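Local coordinates for putative branched chain amino acid ABC transporter, periplasmic amino acid-binding protein (Brucella ovis, PDB 4XFK), which probably serves as the periplasmic amino-acid-binding component of an ABC-type amino-acid transport system, of the leucine-binding protein family, at residues Cys127-Phe132 with Asp324-Ile329; Pro11-Leu16 with Lys52-Glu57. The protein carries 1 engineered substitution. One frame throughout, in Å; residues are numbered along the deposited sequence.

Contact 1 of 2, residues Cys127-Phe132 with Asp324-Ile329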
ATOM      1  N   CYS A 127      -3.913  14.481   8.118  1.00 10.48           N
ATOM      2  CA  CYS A 127      -3.201  15.073   6.988  0.63 10.20           C
ATOM      3  C   CYS A 127      -2.317  16.232   7.439  1.00 11.74           C
ATOM      4  O   CYS A 127      -2.769  17.076   8.220  1.00 13.62           O
ATOM      5  CB  CYS A 127      -4.236  15.571   5.972  0.63 10.70           C
ATOM      6  SG  CYS A 127      -3.609  16.567   4.625  0.63 11.89           S
ATOM      7  N   HIS A 128      -1.078  16.288   6.959  1.00  9.88           N
ATOM      8  CA  HIS A 128      -0.237  17.464   7.158  1.00  9.54           C
ATOM      9  C   HIS A 128       0.772  17.557   6.026  1.00  8.57           C
ATOM     10  O   HIS A 128       0.945  16.610   5.243  1.00 10.60           O
ATOM     11  CB  HIS A 128       0.442  17.482   8.533  1.00  9.20           C
ATOM     12  CG  HIS A 128       1.379  16.337   8.769  1.00  8.82           C
ATOM     13  ND1 HIS A 128       2.745  16.432   8.583  1.00  9.38           N
ATOM     14  CD2 HIS A 128       1.142  15.071   9.181  1.00  8.59           C
ATOM     15  CE1 HIS A 128       3.303  15.270   8.876  1.00  9.41           C
ATOM     16  NE2 HIS A 128       2.352  14.427   9.241  1.00  9.15           N
ATOM     17  N   PHE A 129       1.422  18.708   5.932  1.00  8.29           N
ATOM     18  CA  PHE A 129       2.216  19.038   4.759  1.00  8.33           C
ATOM     19  C   PHE A 129       3.414  18.111   4.562  1.00  7.81           C
ATOM     20  O   PHE A 129       3.828  17.863   3.438  1.00  9.63           O
ATOM     21  CB  PHE A 129       2.668  20.497   4.830  1.00  9.12           C
ATOM     22  CG  PHE A 129       3.459  20.944   3.634  1.00  9.03           C
ATOM     23  CD1 PHE A 129       2.829  21.276   2.445  1.00 10.84           C
ATOM     24  CD2 PHE A 129       4.836  21.044   3.706  1.00 10.42           C
ATOM     25  CE1 PHE A 129       3.567  21.694   1.342  1.00 11.48           C
ATOM     26  CE2 PHE A 129       5.579  21.467   2.617  1.00 11.66           C
ATOM     27  CZ  PHE A 129       4.946  21.786   1.429  1.00 10.88           C
ATOM     28  N   TYR A 130       3.969  17.590   5.651  1.00  7.43           N
ATOM     29  CA  TYR A 130       5.201  16.806   5.552  1.00  8.14           C
ATOM     30  C   TYR A 130       4.968  15.296   5.514  1.00  8.28           C
ATOM     31  O   TYR A 130       5.915  14.519   5.583  1.00 10.93           O
ATOM     32  CB  TYR A 130       6.207  17.225   6.637  1.00  8.80           C
ATOM     33  CG  TYR A 130       6.732  18.631   6.417  1.00  8.91           C
ATOM     34  CD1 TYR A 130       7.789  18.870   5.542  1.00  9.70           C
ATOM     35  CD2 TYR A 130       6.138  19.726   7.038  1.00  9.48           C
ATOM     36  CE1 TYR A 130       8.260  20.163   5.318  1.00 11.30           C
ATOM     37  CE2 TYR A 130       6.597  21.016   6.817  1.00 10.55           C
ATOM     38  CZ  TYR A 130       7.652  21.229   5.957  1.00 11.82           C
ATOM     39  OH  TYR A 130       8.106  22.516   5.743  1.00 13.19           O
ATOM     40  N   HIS A 131       3.704  14.896   5.396  1.00  7.71           N
ATOM     41  CA  HIS A 131       3.346  13.523   5.067  1.00  6.61           C
ATOM     42  C   HIS A 131       2.886  13.453   3.611  1.00  6.58           C
ATOM     43  O   HIS A 131       2.128  14.319   3.137  1.00  7.62           O
ATOM     44  CB  HIS A 131       2.231  13.005   5.989  1.00  6.94           C
ATOM     45  CG  HIS A 131       1.515  11.787   5.463  1.00  7.29           C
ATOM     46  ND1 HIS A 131       0.367  11.876   4.708  1.00  7.57           N
ATOM     47  CD2 HIS A 131       1.778  10.461   5.582  1.00  6.69           C
ATOM     48  CE1 HIS A 131      -0.040  10.663   4.369  1.00  8.35           C
ATOM     49  NE2 HIS A 131       0.798   9.784   4.892  1.00  7.76           N
ATOM     50  N   PHE A 132       3.343  12.413   2.915  1.00  6.62           N
ATOM     51  CA  PHE A 132       2.879  12.113   1.567  1.00  7.02           C
ATOM     52  C   PHE A 132       2.554  10.637   1.496  1.00  6.97           C
ATOM     53  O   PHE A 132       3.379   9.807   1.906  1.00  7.44           O
ATOM     54  CB  PHE A 132       3.969  12.413   0.536  1.00  7.80           C
ATOM     55  CG  PHE A 132       4.236  13.873   0.332  1.00  7.56           C
ATOM     56  CD1 PHE A 132       5.070  14.567   1.190  1.00  7.81           C
ATOM     57  CD2 PHE A 132       3.647  14.554  -0.727  1.00  7.94           C
ATOM     58  CE1 PHE A 132       5.322  15.914   0.992  1.00  8.36           C
ATOM     59  CE2 PHE A 132       3.905  15.893  -0.937  1.00  8.00           C
ATOM     60  CZ  PHE A 132       4.739  16.579  -0.076  1.00  8.05           C
ATOM     61  N   ASP A 324      11.497  22.438   0.142  1.00 10.57           N
ATOM     62  CA  ASP A 324      11.679  22.450  -1.304  1.00 10.68           C
ATOM     63  C   ASP A 324      11.425  21.068  -1.895  1.00  9.79           C
ATOM     64  O   ASP A 324      10.817  20.951  -2.956  1.00  9.40           O
ATOM     65  CB  ASP A 324      13.073  22.960  -1.690  1.00 12.69           C
ATOM     66  CG  ASP A 324      13.268  24.429  -1.372  1.00 17.41           C
ATOM     67  OD1 ASP A 324      12.257  25.160  -1.272  1.00 19.76           O
ATOM     68  OD2 ASP A 324      14.434  24.851  -1.226  1.00 20.46           O
ATOM     69  N   ILE A 325      11.866  20.017  -1.208  1.00  9.47           N
ATOM     70  CA  ILE A 325      11.594  18.663  -1.683  1.00  8.82           C
ATOM     71  C   ILE A 325      10.084  18.396  -1.678  1.00  7.68           C
ATOM     72  O   ILE A 325       9.537  17.886  -2.655  1.00  8.56           O
ATOM     73  CB  ILE A 325      12.348  17.596  -0.856  1.00  9.06           C
ATOM     74  CG1 ILE A 325      13.861  17.725  -1.089  1.00  9.55           C
ATOM     75  CG2 ILE A 325      11.866  16.187  -1.214  1.00  9.85           C
ATOM     76  CD1 ILE A 325      14.711  16.892  -0.139  1.00 11.22           C
ATOM     77  N   ALA A 326       9.412  18.790  -0.603  1.00  8.40           N
ATOM     78  CA  ALA A 326       7.968  18.597  -0.497  1.00  9.05           C
ATOM     79  C   ALA A 326       7.213  19.288  -1.634  1.00  8.43           C
ATOM     80  O   ALA A 326       6.324  18.700  -2.254  1.00  8.59           O
ATOM     81  CB  ALA A 326       7.467  19.101   0.849  1.00  9.85           C
ATOM     82  N   LEU A 327       7.570  20.538  -1.913  1.00  8.60           N
ATOM     83  CA  LEU A 327       6.936  21.266  -3.007  1.00  9.52           C
ATOM     84  C   LEU A 327       7.224  20.580  -4.339  1.00  9.04           C
ATOM     85  O   LEU A 327       6.353  20.492  -5.198  1.00  9.53           O
ATOM     86  CB  LEU A 327       7.399  22.724  -3.031  1.00  9.74           C
ATOM     87  CG  LEU A 327       6.977  23.545  -1.814  1.00 10.56           C
ATOM     88  CD1 LEU A 327       7.731  24.875  -1.786  1.00 13.36           C
ATOM     89  CD2 LEU A 327       5.475  23.785  -1.806  1.00 10.92           C
ATOM     90  N   ALA A 328       8.444  20.087  -4.511  1.00  8.96           N
ATOM     91  CA  ALA A 328       8.773  19.385  -5.746  1.00  9.21           C
ATOM     92  C   ALA A 328       7.938  18.102  -5.897  1.00  8.34           C
ATOM     93  O   ALA A 328       7.539  17.755  -7.006  1.00 10.11           O
ATOM     94  CB  ALA A 328      10.264  19.075  -5.819  1.00 10.01           C
ATOM     95  N   ILE A 329       7.646  17.410  -4.795  1.00  8.13           N
ATOM     96  CA  ILE A 329       6.797  16.222  -4.885  1.00  7.79           C
ATOM     97  C   ILE A 329       5.395  16.626  -5.339  1.00  9.09           C
ATOM     98  O   ILE A 329       4.821  15.999  -6.221  1.00  9.48           O
ATOM     99  CB  ILE A 329       6.710  15.447  -3.553  1.00  7.91           C
ATOM    100  CG1 ILE A 329       8.087  14.933  -3.124  1.00  8.48           C
ATOM    101  CG2 ILE A 329       5.742  14.265  -3.698  1.00  9.00           C
ATOM    102  CD1 ILE A 329       8.112  14.425  -1.686  1.00  9.58           C
TER

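Contact 2 of 2, residues Pro11-Leu16 with Lys52-Glu57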
ATOM      1  N   PRO A  11      24.738  15.070   2.487  1.00 12.82           N
ATOM      2  CA  PRO A  11      24.036  13.934   1.879  1.00 10.95           C
ATOM      3  C   PRO A  11      22.603  13.818   2.370  1.00  9.70           C
ATOM      4  O   PRO A  11      22.281  14.223   3.493  1.00 11.24           O
ATOM      5  CB  PRO A  11      24.838  12.722   2.365  1.00 13.05           C
ATOM      6  CG  PRO A  11      25.493  13.186   3.627  1.00 15.55           C
ATOM      7  CD  PRO A  11      25.776  14.649   3.446  1.00 13.89           C
ATOM      8  N   LEU A  12      21.751  13.260   1.521  1.00  8.82           N
ATOM      9  CA  LEU A  12      20.392  12.924   1.912  1.00  9.04           C
ATOM     10  C   LEU A  12      20.422  11.603   2.668  1.00  9.59           C
ATOM     11  O   LEU A  12      20.985  10.616   2.191  1.00 10.06           O
ATOM     12  CB  LEU A  12      19.514  12.813   0.672  1.00  9.70           C
ATOM     13  CG  LEU A  12      18.022  12.606   0.920  1.00  9.84           C
ATOM     14  CD1 LEU A  12      17.439  13.773   1.692  1.00 12.46           C
ATOM     15  CD2 LEU A  12      17.319  12.428  -0.407  1.00 11.05           C
ATOM     16  N   LYS A  13      19.818  11.598   3.852  1.00  9.30           N
ATOM     17  CA  LYS A  13      19.741  10.408   4.686  1.00  9.03           C
ATOM     18  C   LYS A  13      18.280  10.005   4.848  1.00  7.53           C
ATOM     19  O   LYS A  13      17.462  10.771   5.383  1.00  8.69           O
ATOM     20  CB  LYS A  13      20.369  10.671   6.056  1.00  9.17           C
ATOM     21  CG  LYS A  13      21.870  10.976   5.993  1.00 12.41           C
ATOM     22  CD  LYS A  13      22.451  11.166   7.392  1.00 16.68           C
ATOM     23  CE  LYS A  13      23.953  11.419   7.358  1.00 20.88           C
ATOM     24  NZ  LYS A  13      24.511  11.466   8.738  1.00 24.19           N
ATOM     25  N   ILE A  14      17.959   8.797   4.394  1.00  7.75           N
ATOM     26  CA  ILE A  14      16.592   8.296   4.416  1.00  7.49           C
ATOM     27  C   ILE A  14      16.506   7.099   5.343  1.00  7.26           C
ATOM     28  O   ILE A  14      17.223   6.110   5.157  1.00  8.89           O
ATOM     29  CB  ILE A  14      16.125   7.898   3.000  1.00  8.21           C
ATOM     30  CG1 ILE A  14      16.234   9.097   2.055  1.00  7.60           C
ATOM     31  CG2 ILE A  14      14.701   7.356   3.032  1.00  8.97           C
ATOM     32  CD1 ILE A  14      15.692   8.843   0.669  1.00  9.34           C
ATOM     33  N   ALA A  15      15.623   7.194   6.337  1.00  6.97           N
ATOM     34  CA  ALA A  15      15.448   6.132   7.319  1.00  7.14           C
ATOM     35  C   ALA A  15      14.249   5.254   6.995  1.00  7.38           C
ATOM     36  O   ALA A  15      13.132   5.742   6.864  1.00  9.93           O
ATOM     37  CB  ALA A  15      15.283   6.717   8.704  1.00  7.87           C
ATOM     38  N   LEU A  16      14.489   3.954   6.897  1.00  5.87           N
ATOM     39  CA  LEU A  16      13.425   2.970   6.718  1.00  6.30           C
ATOM     40  C   LEU A  16      13.099   2.401   8.090  1.00  6.07           C
ATOM     41  O   LEU A  16      13.944   1.757   8.729  1.00  7.42           O
ATOM     42  CB  LEU A  16      13.896   1.857   5.781  1.00  7.38           C
ATOM     43  CG  LEU A  16      12.931   0.689   5.586  1.00  8.50           C
ATOM     44  CD1 LEU A  16      11.629   1.142   4.939  1.00  9.11           C
ATOM     45  CD2 LEU A  16      13.584  -0.424   4.764  1.00 10.17           C
ATOM     46  N   LYS A  52      25.895   9.901  -2.707  1.00  7.76           N
ATOM     47  CA  LYS A  52      24.946   8.800  -2.594  1.00  8.21           C
ATOM     48  C   LYS A  52      23.903   9.122  -1.526  1.00  7.79           C
ATOM     49  O   LYS A  52      24.203   9.787  -0.538  1.00  8.24           O
ATOM     50  CB  LYS A  52      25.661   7.496  -2.232  1.00  9.18           C
ATOM     51  CG  LYS A  52      26.695   7.038  -3.241  1.00  9.03           C
ATOM     52  CD  LYS A  52      26.112   6.764  -4.616  1.00  8.20           C
ATOM     53  CE  LYS A  52      27.107   5.944  -5.444  1.00  7.49           C
ATOM     54  NZ  LYS A  52      26.700   5.762  -6.873  1.00  8.90           N
ATOM     55  N   ILE A  53      22.682   8.646  -1.732  1.00  7.70           N
ATOM     56  CA  ILE A  53      21.671   8.698  -0.686  1.00  7.46           C
ATOM     57  C   ILE A  53      21.988   7.592   0.306  1.00  8.08           C
ATOM     58  O   ILE A  53      22.211   6.443  -0.083  1.00  8.90           O
ATOM     59  CB  ILE A  53      20.263   8.486  -1.265  1.00  7.75           C
ATOM     60  CG1 ILE A  53      19.891   9.644  -2.196  1.00  9.16           C
ATOM     61  CG2 ILE A  53      19.237   8.376  -0.157  1.00  8.97           C
ATOM     62  CD1 ILE A  53      18.630   9.409  -3.001  1.00  9.92           C
ATOM     63  N   GLN A  54      22.043   7.944   1.582  1.00  8.36           N
ATOM     64  CA  GLN A  54      22.268   6.959   2.626  1.00  8.80           C
ATOM     65  C   GLN A  54      20.950   6.358   3.078  1.00  9.17           C
ATOM     66  O   GLN A  54      19.984   7.073   3.354  1.00 10.29           O
ATOM     67  CB  GLN A  54      22.976   7.595   3.815  1.00 10.29           C
ATOM     68  CG  GLN A  54      24.383   8.028   3.473  1.00 13.22           C
ATOM     69  CD  GLN A  54      25.068   8.756   4.608  1.00 14.72           C
ATOM     70  OE1 GLN A  54      24.862   8.448   5.784  1.00 16.95           O
ATOM     71  NE2 GLN A  54      25.882   9.734   4.262  1.00 16.30           N
ATOM     72  N   ILE A  55      20.916   5.033   3.135  1.00  9.25           N
ATOM     73  CA  ILE A  55      19.721   4.305   3.522  1.00  9.74           C
ATOM     74  C   ILE A  55      19.955   3.768   4.921  1.00  9.77           C
ATOM     75  O   ILE A  55      20.779   2.887   5.124  1.00 12.07           O
ATOM     76  CB  ILE A  55      19.429   3.159   2.544  1.00 11.97           C
ATOM     77  CG1 ILE A  55      19.405   3.682   1.102  1.00 13.50           C
ATOM     78  CG2 ILE A  55      18.116   2.490   2.897  1.00 13.47           C
ATOM     79  CD1 ILE A  55      19.293   2.594   0.068  1.00 16.83           C
ATOM     80  N   LEU A  56      19.256   4.345   5.889  1.00  8.26           N
ATOM     81  CA  LEU A  56      19.429   3.992   7.287  1.00  9.07           C
ATOM     82  C   LEU A  56      18.258   3.135   7.726  1.00  9.20           C
ATOM     83  O   LEU A  56      17.118   3.591   7.758  1.00 13.40           O
ATOM     84  CB  LEU A  56      19.475   5.254   8.144  1.00  9.73           C
ATOM     85  CG  LEU A  56      20.523   6.313   7.793  1.00 14.11           C
ATOM     86  CD1 LEU A  56      20.448   7.462   8.793  1.00 14.80           C
ATOM     87  CD2 LEU A  56      21.920   5.709   7.732  1.00 19.11           C
ATOM     88  N   GLU A  57      18.516   1.884   8.066  1.00  7.98           N
ATOM     89  CA  GLU A  57      17.435   0.969   8.415  1.00  7.34           C
ATOM     90  C   GLU A  57      17.264   0.844   9.919  1.00  6.90           C
ATOM     91  O   GLU A  57      18.248   0.741  10.654  1.00  7.76           O
ATOM     92  CB  GLU A  57      17.705  -0.402   7.800  1.00  8.90           C
ATOM     93  CG  GLU A  57      17.765  -0.386   6.272  1.00  9.42           C
ATOM     94  CD  GLU A  57      18.160  -1.728   5.689  1.00 11.79           C
ATOM     95  OE1 GLU A  57      17.339  -2.664   5.731  1.00 14.02           O
ATOM     96  OE2 GLU A  57      19.298  -1.858   5.192  1.00 17.16           O
TER

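Contact 1 of 2, residues Cys127-Phe132 with Asp324-Ile329
F129 and F132 reach A326 through different first torsions: CG of F129 stands anti to its own backbone N (chi1 -178°), whereas CG of F132 sits beside the backbone N and anti to the carbonyl carbon (chi1 -71°). Both rings thereby meet one side of helix 322-331, a helix-on-sheet packing in the periplasmic binding protein fold, where F132 belongs to the edge strand of a parallel sheet. F129 lies within a type I beta turn from H128 to H131, and F132 follows it on the strand, so the two rings come from neighbouring parts of the backbone. The methyl CB of A326 is shared between them, 3.5 Å from CE2 of F129 and 3.8 Å from CZ of F132, and it lies oblique to the F129 ring. L327, whose CB points off the contact, returns with CD2 at the edge of that ring, near its plane and 3.8 Å from CZ of F129. Outside the pair, H348 stacks on the F132 ring and also meets that of F129, while the hydroxyl of Y130 forms a hydrogen bond with OG1 of T323. One turn of helix from A326, I329 closes on F132 from the opposite direction. Its CG2 methyl lies 3.6 Å from CD2 of F132, while the CG1 branch carries CD1 over the ring in a CH-pi contact, 4.1 Å from the centroid and 10° off the normal.

Contact 2 of 2, residues Pro11-Leu16 with Lys52-Glu57
Strands 13-18 and 54-59 pair in parallel as the two ends of a right-handed beta-alpha-beta crossover through helix 26-44, at the edge of the parallel sheet in this periplasmic binding protein. Four backbone hydrogen bonds alternate between them: L12 O accepts from Q54 N, I14 gives its N-H to Q54 O and its O to L56 N, and L56 O takes the N-H of L16. The second of these is almost straight, 178° at the hydrogen, with I14 N 2.9 Å from Q54 O. Weaker CA-H...O contacts accompany these bonds, the shortest from A15 CA to L56 O at 3.1 Å.

Most apolar contacts lie on the face of I14, where I14 touches L39 of helix 26-44 and F306 of helix 296-312. CD1 of I14 lies 3.7 Å from CG2 of I53, the branch anti to the I53 backbone N, while L12 runs alongside I53, its CD2 4.2 Å from CD1 of I53. E57, on this face too, forms a salt bridge with R32.

On the opposite face, that of K13 and Q54, the Q54 amide reaches the side chains of K13 and P11 by van der Waals contact. K13 extends beside Q54, its CE 3.5 Å from OE1 of Q54; on the amide's other branch, NE2 of Q54 lies 3.5 Å from CG of P11.

Contact 1 and contact 2 meet the same five-stranded parallel sheet at its two borders, strand 54-59 forming one edge and strand 131-133 the other, with strands 13-18, 81-84 and 111-114 between. Their centres lie about 18 Å apart, and their nearest atoms about 5 Å, without touching. Along the chain they come in series: 11-16 with 52-57 closes a local crossover before 127-132 opens the far longer link to 324-329. Helix 296-312 joins their surroundings, F306 touching both I14 and I329. Local strand pairing thus builds one border, while a helix from much later in the sequence returns to pack beside the other.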